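Local coordinates for protein similar to metal-dependent hydrolase (PDB 3ESH) that is a probable metal-dependent hydrolase of the metallo-beta-lactamase superfamily, whose natural substrate remains to be established, at residues Met204-Trp218 and Asp223-Ile237. Numbering follows the deposited sequence.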
loop_
_atom_site.group_PDB
_atom_site.type_symbol
_atom_site.label_atom_id
_atom_site.label_comp_id
_atom_site.label_asym_id
_atom_site.label_seq_id
_atom_site.Cartn_x
_atom_site.Cartn_y
_atom_site.Cartn_z
HETATM N N MSE A 204 -15.287 6.768 22.073
HETATM C CA MSE A 204 -14.175 6.748 21.135
HETATM C C MSE A 204 -12.882 6.148 21.691
HETATM O O MSE A 204 -11.802 6.371 21.147
HETATM C CB MSE A 204 -13.951 8.159 20.586
HETATM C CG MSE A 204 -14.946 8.459 19.498
HETATM SE SE MSE A 204 -14.966 10.268 18.983
HETATM C CE MSE A 204 -13.232 10.353 18.210
ATOM N N GLY A 205 -13.003 5.359 22.761
ATOM C CA GLY A 205 -11.824 4.736 23.339
ATOM C C GLY A 205 -10.638 5.678 23.524
ATOM O O GLY A 205 -10.814 6.853 23.816
ATOM N N ASP A 206 -9.425 5.161 23.337
ATOM C CA ASP A 206 -8.230 5.972 23.531
ATOM C C ASP A 206 -7.900 6.953 22.408
ATOM O O ASP A 206 -6.790 7.466 22.327
ATOM C CB ASP A 206 -7.026 5.074 23.822
ATOM C CG ASP A 206 -7.053 4.511 25.228
ATOM O OD1 ASP A 206 -7.897 4.959 26.032
ATOM O OD2 ASP A 206 -6.230 3.623 25.545
ATOM N N ILE A 207 -8.876 7.212 21.550
ATOM C CA ILE A 207 -8.703 8.155 20.464
ATOM C C ILE A 207 -9.346 9.472 20.956
ATOM O O ILE A 207 -9.253 10.515 20.310
ATOM C CB ILE A 207 -9.346 7.602 19.141
ATOM C CG1 ILE A 207 -8.329 7.683 18.016
ATOM C CG2 ILE A 207 -10.575 8.390 18.746
ATOM C CD1 ILE A 207 -7.012 7.039 18.348
ATOM N N PHE A 208 -9.974 9.394 22.128
ATOM C CA PHE A 208 -10.604 10.524 22.808
ATOM C C PHE A 208 -10.683 10.062 24.267
ATOM O O PHE A 208 -11.768 9.884 24.818
ATOM C CB PHE A 208 -12.006 10.780 22.247
ATOM C CG PHE A 208 -12.610 12.107 22.673
ATOM C CD1 PHE A 208 -13.875 12.485 22.222
ATOM C CD2 PHE A 208 -11.917 12.980 23.516
ATOM C CE1 PHE A 208 -14.443 13.711 22.598
ATOM C CE2 PHE A 208 -12.473 14.202 23.894
ATOM C CZ PHE A 208 -13.741 14.566 23.435
ATOM N N PRO A 209 -9.517 9.865 24.909
ATOM C CA PRO A 209 -9.353 9.405 26.294
ATOM C C PRO A 209 -10.149 10.150 27.352
ATOM O O PRO A 209 -10.910 9.549 28.109
ATOM C CB PRO A 209 -7.849 9.531 26.532
ATOM C CG PRO A 209 -7.264 9.497 25.167
ATOM C CD PRO A 209 -8.227 10.324 24.377
ATOM N N THR A 210 -9.943 11.456 27.409
ATOM C CA THR A 210 -10.619 12.309 28.377
ATOM C C THR A 210 -11.142 13.558 27.689
ATOM O O THR A 210 -10.806 13.825 26.537
ATOM C CB THR A 210 -9.650 12.759 29.490
ATOM O OG1 THR A 210 -8.693 13.684 28.953
ATOM C CG2 THR A 210 -8.911 11.564 30.054
ATOM N N THR A 211 -11.952 14.322 28.409
ATOM C CA THR A 211 -12.513 15.550 27.870
ATOM C C THR A 211 -11.429 16.544 27.486
ATOM O O THR A 211 -11.661 17.444 26.687
ATOM C CB THR A 211 -13.439 16.213 28.877
ATOM O OG1 THR A 211 -12.740 16.395 30.107
ATOM C CG2 THR A 211 -14.680 15.355 29.111
ATOM N N ALA A 212 -10.239 16.376 28.040
ATOM C CA ALA A 212 -9.138 17.278 27.724
ATOM C C ALA A 212 -8.498 16.976 26.362
ATOM O O ALA A 212 -7.661 17.742 25.890
ATOM C CB ALA A 212 -8.081 17.217 28.815
ATOM N N HIS A 213 -8.894 15.866 25.738
ATOM C CA HIS A 213 -8.356 15.494 24.440
ATOM C C HIS A 213 -9.300 15.814 23.276
ATOM O O HIS A 213 -9.159 15.264 22.186
ATOM C CB HIS A 213 -8.008 14.005 24.408
ATOM C CG HIS A 213 -6.887 13.627 25.326
ATOM N ND1 HIS A 213 -7.075 13.374 26.665
ATOM C CD2 HIS A 213 -5.559 13.491 25.097
ATOM C CE1 HIS A 213 -5.910 13.094 27.226
ATOM N NE2 HIS A 213 -4.979 13.159 26.295
ATOM N N LYS A 214 -10.249 16.711 23.505
ATOM C CA LYS A 214 -11.190 17.068 22.460
ATOM C C LYS A 214 -10.525 17.663 21.219
ATOM O O LYS A 214 -10.956 17.401 20.100
ATOM C CB LYS A 214 -12.236 18.045 22.979
ATOM C CG LYS A 214 -13.358 18.221 22.010
ATOM C CD LYS A 214 -14.212 19.419 22.339
ATOM C CE LYS A 214 -15.136 19.725 21.184
ATOM N NZ LYS A 214 -15.758 21.071 21.337
ATOM N N ASN A 215 -9.488 18.474 21.405
ATOM C CA ASN A 215 -8.796 19.057 20.254
ATOM C C ASN A 215 -8.185 17.890 19.464
ATOM O O ASN A 215 -7.391 17.120 19.994
ATOM C CB ASN A 215 -7.687 20.001 20.714
ATOM C CG ASN A 215 -7.020 20.728 19.557
ATOM O OD1 ASN A 215 -6.694 20.124 18.530
ATOM N ND2 ASN A 215 -6.802 22.037 19.724
ATOM N N PRO A 216 -8.539 17.758 18.181
ATOM C CA PRO A 216 -7.981 16.654 17.404
ATOM C C PRO A 216 -6.456 16.556 17.442
ATOM O O PRO A 216 -5.897 15.449 17.345
ATOM C CB PRO A 216 -8.548 16.896 16.004
ATOM C CG PRO A 216 -8.714 18.363 15.956
ATOM C CD PRO A 216 -9.285 18.686 17.318
ATOM N N LEU A 217 -5.784 17.696 17.596
ATOM C CA LEU A 217 -4.324 17.713 17.646
ATOM C C LEU A 217 -3.753 17.208 18.975
ATOM O O LEU A 217 -2.557 16.928 19.083
ATOM C CB LEU A 217 -3.804 19.120 17.381
ATOM C CG LEU A 217 -4.097 19.695 15.991
ATOM C CD1 LEU A 217 -3.524 21.098 15.880
ATOM C CD2 LEU A 217 -3.524 18.784 14.919
ATOM N N TRP A 218 -4.602 17.093 19.988
ATOM C CA TRP A 218 -4.161 16.638 21.297
ATOM C C TRP A 218 -4.290 15.120 21.436
ATOM O O TRP A 218 -5.233 14.630 22.055
ATOM C CB TRP A 218 -4.978 17.334 22.396
ATOM C CG TRP A 218 -4.635 18.801 22.607
ATOM C CD1 TRP A 218 -4.323 19.720 21.644
ATOM C CD2 TRP A 218 -4.631 19.513 23.854
ATOM N NE1 TRP A 218 -4.127 20.957 22.213
ATOM C CE2 TRP A 218 -4.313 20.860 23.568
ATOM C CE3 TRP A 218 -4.872 19.148 25.181
ATOM C CZ2 TRP A 218 -4.228 21.837 24.554
ATOM C CZ3 TRP A 218 -4.790 20.124 26.171
ATOM C CH2 TRP A 218 -4.472 21.454 25.847
ATOM N N ASP A 223 -0.185 6.674 21.010
ATOM C CA ASP A 223 -0.749 6.401 19.697
ATOM C C ASP A 223 0.348 5.962 18.741
ATOM O O ASP A 223 1.296 6.700 18.501
ATOM C CB ASP A 223 -1.462 7.653 19.165
ATOM C CG ASP A 223 -2.755 7.952 19.909
ATOM O OD1 ASP A 223 -2.809 7.718 21.128
ATOM O OD2 ASP A 223 -3.720 8.432 19.286
ATOM N N ASP A 224 0.222 4.751 18.205
ATOM C CA ASP A 224 1.224 4.241 17.283
ATOM C C ASP A 224 1.153 4.939 15.932
ATOM O O ASP A 224 2.155 5.044 15.230
ATOM C CB ASP A 224 1.088 2.727 17.128
ATOM C CG ASP A 224 1.414 1.979 18.416
ATOM O OD1 ASP A 224 2.129 2.543 19.280
ATOM O OD2 ASP A 224 0.964 0.818 18.577
ATOM N N TYR A 225 -0.032 5.426 15.570
ATOM C CA TYR A 225 -0.222 6.135 14.301
ATOM C C TYR A 225 -0.993 7.435 14.529
ATOM O O TYR A 225 -2.147 7.578 14.121
ATOM C CB TYR A 225 -0.956 5.247 13.298
ATOM C CG TYR A 225 -0.278 3.910 13.097
ATOM C CD1 TYR A 225 -0.566 2.830 13.931
ATOM C CD2 TYR A 225 0.699 3.743 12.115
ATOM C CE1 TYR A 225 0.095 1.618 13.802
ATOM C CE2 TYR A 225 1.367 2.542 11.971
ATOM C CZ TYR A 225 1.062 1.471 12.826
ATOM O OH TYR A 225 1.739 0.265 12.696
ATOM N N PRO A 226 -0.353 8.406 15.205
ATOM C CA PRO A 226 -0.977 9.704 15.493
ATOM C C PRO A 226 -1.635 10.393 14.295
ATOM O O PRO A 226 -2.647 11.063 14.464
ATOM C CB PRO A 226 0.180 10.522 16.088
ATOM C CG PRO A 226 1.412 9.834 15.546
ATOM C CD PRO A 226 1.045 8.385 15.661
HETATM N N MSE A 227 -1.093 10.231 13.093
HETATM C CA MSE A 227 -1.700 10.888 11.945
HETATM C C MSE A 227 -3.110 10.327 11.667
HETATM O O MSE A 227 -4.000 11.052 11.208
HETATM C CB MSE A 227 -0.822 10.737 10.693
HETATM C CG MSE A 227 0.527 11.415 10.737
HETATM SE SE MSE A 227 0.434 13.350 11.071
HETATM C CE MSE A 227 0.835 13.276 12.865
ATOM N N GLN A 228 -3.307 9.038 11.942
ATOM C CA GLN A 228 -4.603 8.408 11.734
ATOM C C GLN A 228 -5.550 8.798 12.869
ATOM O O GLN A 228 -6.754 8.894 12.674
ATOM C CB GLN A 228 -4.439 6.879 11.658
ATOM C CG GLN A 228 -5.742 6.061 11.624
ATOM C CD GLN A 228 -6.546 6.275 10.356
ATOM O OE1 GLN A 228 -6.001 6.646 9.303
ATOM N NE2 GLN A 228 -7.849 6.017 10.435
ATOM N N SER A 229 -4.989 9.017 14.052
ATOM C CA SER A 229 -5.780 9.422 15.208
ATOM C C SER A 229 -6.388 10.787 14.933
ATOM O O SER A 229 -7.565 11.008 15.148
ATOM C CB SER A 229 -4.907 9.510 16.453
ATOM O OG SER A 229 -4.514 8.224 16.861
ATOM N N ILE A 230 -5.560 11.706 14.464
ATOM C CA ILE A 230 -6.013 13.039 14.151
ATOM C C ILE A 230 -7.072 12.969 13.042
ATOM O O ILE A 230 -8.125 13.602 13.133
ATOM C CB ILE A 230 -4.824 13.911 13.713
ATOM C CG1 ILE A 230 -3.845 14.027 14.886
ATOM C CG2 ILE A 230 -5.308 15.272 13.237
ATOM C CD1 ILE A 230 -2.492 14.582 14.517
ATOM N N ARG A 231 -6.797 12.190 12.003
ATOM C CA ARG A 231 -7.735 12.052 10.909
ATOM C C ARG A 231 -9.107 11.654 11.429
ATOM O O ARG A 231 -10.105 12.271 11.086
ATOM C CB ARG A 231 -7.254 11.004 9.907
ATOM C CG ARG A 231 -8.207 10.763 8.732
ATOM C CD ARG A 231 -7.718 9.600 7.859
ATOM N NE ARG A 231 -8.673 9.238 6.821
ATOM C CZ ARG A 231 -8.712 9.776 5.601
ATOM N NH1 ARG A 231 -7.834 10.713 5.251
ATOM N NH2 ARG A 231 -9.630 9.373 4.722
ATOM N N GLU A 232 -9.159 10.627 12.267
ATOM C CA GLU A 232 -10.434 10.145 12.815
ATOM C C GLU A 232 -11.114 11.180 13.710
ATOM O O GLU A 232 -12.316 11.415 13.589
ATOM C CB GLU A 232 -10.229 8.843 13.599
ATOM C CG GLU A 232 -9.701 7.700 12.772
ATOM C CD GLU A 232 -10.697 7.221 11.731
ATOM O OE1 GLU A 232 -11.773 6.710 12.111
ATOM O OE2 GLU A 232 -10.404 7.356 10.533
ATOM N N LYS A 233 -10.351 11.782 14.612
ATOM C CA LYS A 233 -10.885 12.796 15.513
ATOM C C LYS A 233 -11.392 14.011 14.740
ATOM O O LYS A 233 -12.451 14.549 15.062
ATOM C CB LYS A 233 -9.807 13.239 16.516
ATOM C CG LYS A 233 -9.405 12.156 17.517
ATOM C CD LYS A 233 -8.277 12.607 18.425
ATOM C CE LYS A 233 -8.734 13.664 19.395
ATOM N NZ LYS A 233 -7.592 14.106 20.241
ATOM N N GLU A 234 -10.638 14.441 13.728
ATOM C CA GLU A 234 -11.030 15.599 12.923
ATOM C C GLU A 234 -12.412 15.426 12.302
ATOM O O GLU A 234 -13.171 16.387 12.199
ATOM C CB GLU A 234 -10.008 15.857 11.811
ATOM C CG GLU A 234 -10.478 16.884 10.784
ATOM C CD GLU A 234 -9.506 17.071 9.622
ATOM O OE1 GLU A 234 -9.172 16.069 8.963
ATOM O OE2 GLU A 234 -9.082 18.220 9.368
ATOM N N ARG A 235 -12.755 14.201 11.918
ATOM C CA ARG A 235 -14.041 13.973 11.290
ATOM C C ARG A 235 -15.158 13.477 12.207
ATOM O O ARG A 235 -16.293 13.933 12.097
ATOM C CB ARG A 235 -13.882 13.024 10.097
ATOM C CG ARG A 235 -14.580 11.696 10.271
ATOM C CD ARG A 235 -14.627 10.893 8.990
ATOM N NE ARG A 235 -15.351 9.650 9.216
ATOM C CZ ARG A 235 -14.882 8.624 9.918
ATOM N NH1 ARG A 235 -13.669 8.687 10.458
ATOM N NH2 ARG A 235 -15.637 7.547 10.103
HETATM N N MSE A 236 -14.847 12.554 13.109
HETATM C CA MSE A 236 -15.856 12.006 14.019
HETATM C C MSE A 236 -16.459 13.015 14.989
HETATM O O MSE A 236 -17.676 13.204 15.008
HETATM C CB MSE A 236 -15.278 10.847 14.830
HETATM C CG MSE A 236 -14.790 9.724 13.976
HETATM SE SE MSE A 236 -14.165 8.304 15.129
HETATM C CE MSE A 236 -14.769 6.898 14.015
ATOM N N ILE A 237 -15.616 13.655 15.800
ATOM C CA ILE A 237 -16.086 14.611 16.799
ATOM C C ILE A 237 -17.070 15.669 16.284
ATOM O O ILE A 237 -18.137 15.856 16.867
ATOM C CB ILE A 237 -14.881 15.261 17.522
ATOM C CG1 ILE A 237 -14.127 14.171 18.287
ATOM C CG2 ILE A 237 -15.341 16.340 18.483
ATOM C CD1 ILE A 237 -12.866 14.635 19.001
HETATM O O HOH W 1 -6.706 12.011 21.462
#
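Ile237 lays its terminal CD1 over one face of the Phe208 ring, 4.3 Å from the ring centroid and 23° off the normal, a CH-pi contact displaced toward the CD1-CE1 rim. Phe208 reaches this methyl with CG anti to its backbone N (chi1 -167°), and Phe249 meets the same ring edge-to-face. The His213 ring has Pro209 CG over the centre of one face, Thr210 O and Trp218 O at its edge in plane, and a stack with Phe24; its NE2 bonds to Met23 O.

The central polar element is Lys233, a helix lysine whose chain, bent at chi3 (70°), carries the ammonium into the curl of 204-218. NZ donates to His213 O at 2.8 Å, in the carbonyl plane, and to Asn215 O at 3.0 Å, from above that plane. Trp218 N reaches Asn215 O from the opposite face, closing the type I turn 215-218. A water accepts from Lys233 NZ at 2.6 Å and donates to Ile207 O; with the two carbonyl bonds this gives NZ three partners. Pro216 CB rests 3.9 Å from Lys233 CB, beside the aliphatic stem.

Farther along the helix, Met204 CE touches Met236 SE at 3.8 Å, the two selenomethionines running past each other in opposite directions. Near the helix start, Ser229 OG donates to Asp223 OD2 at 2.6 Å on the anti side, beside Ile207 CD1. Asp223 OD1 is held by Thr220 and His185; His185, His110 and Asp206 face one vacant point, consistent with an empty metal site.

Within the alpha-beta/beta-alpha sandwich of this superfamily, the loop following strand 199-203 thus packs against one side of helix 226-242 from Ser229 to Ile237. Met204 also touches Phe240 farther along that helix, and Phe247 of the parallel neighbouring strand 246-248 meets the Phe208 ring.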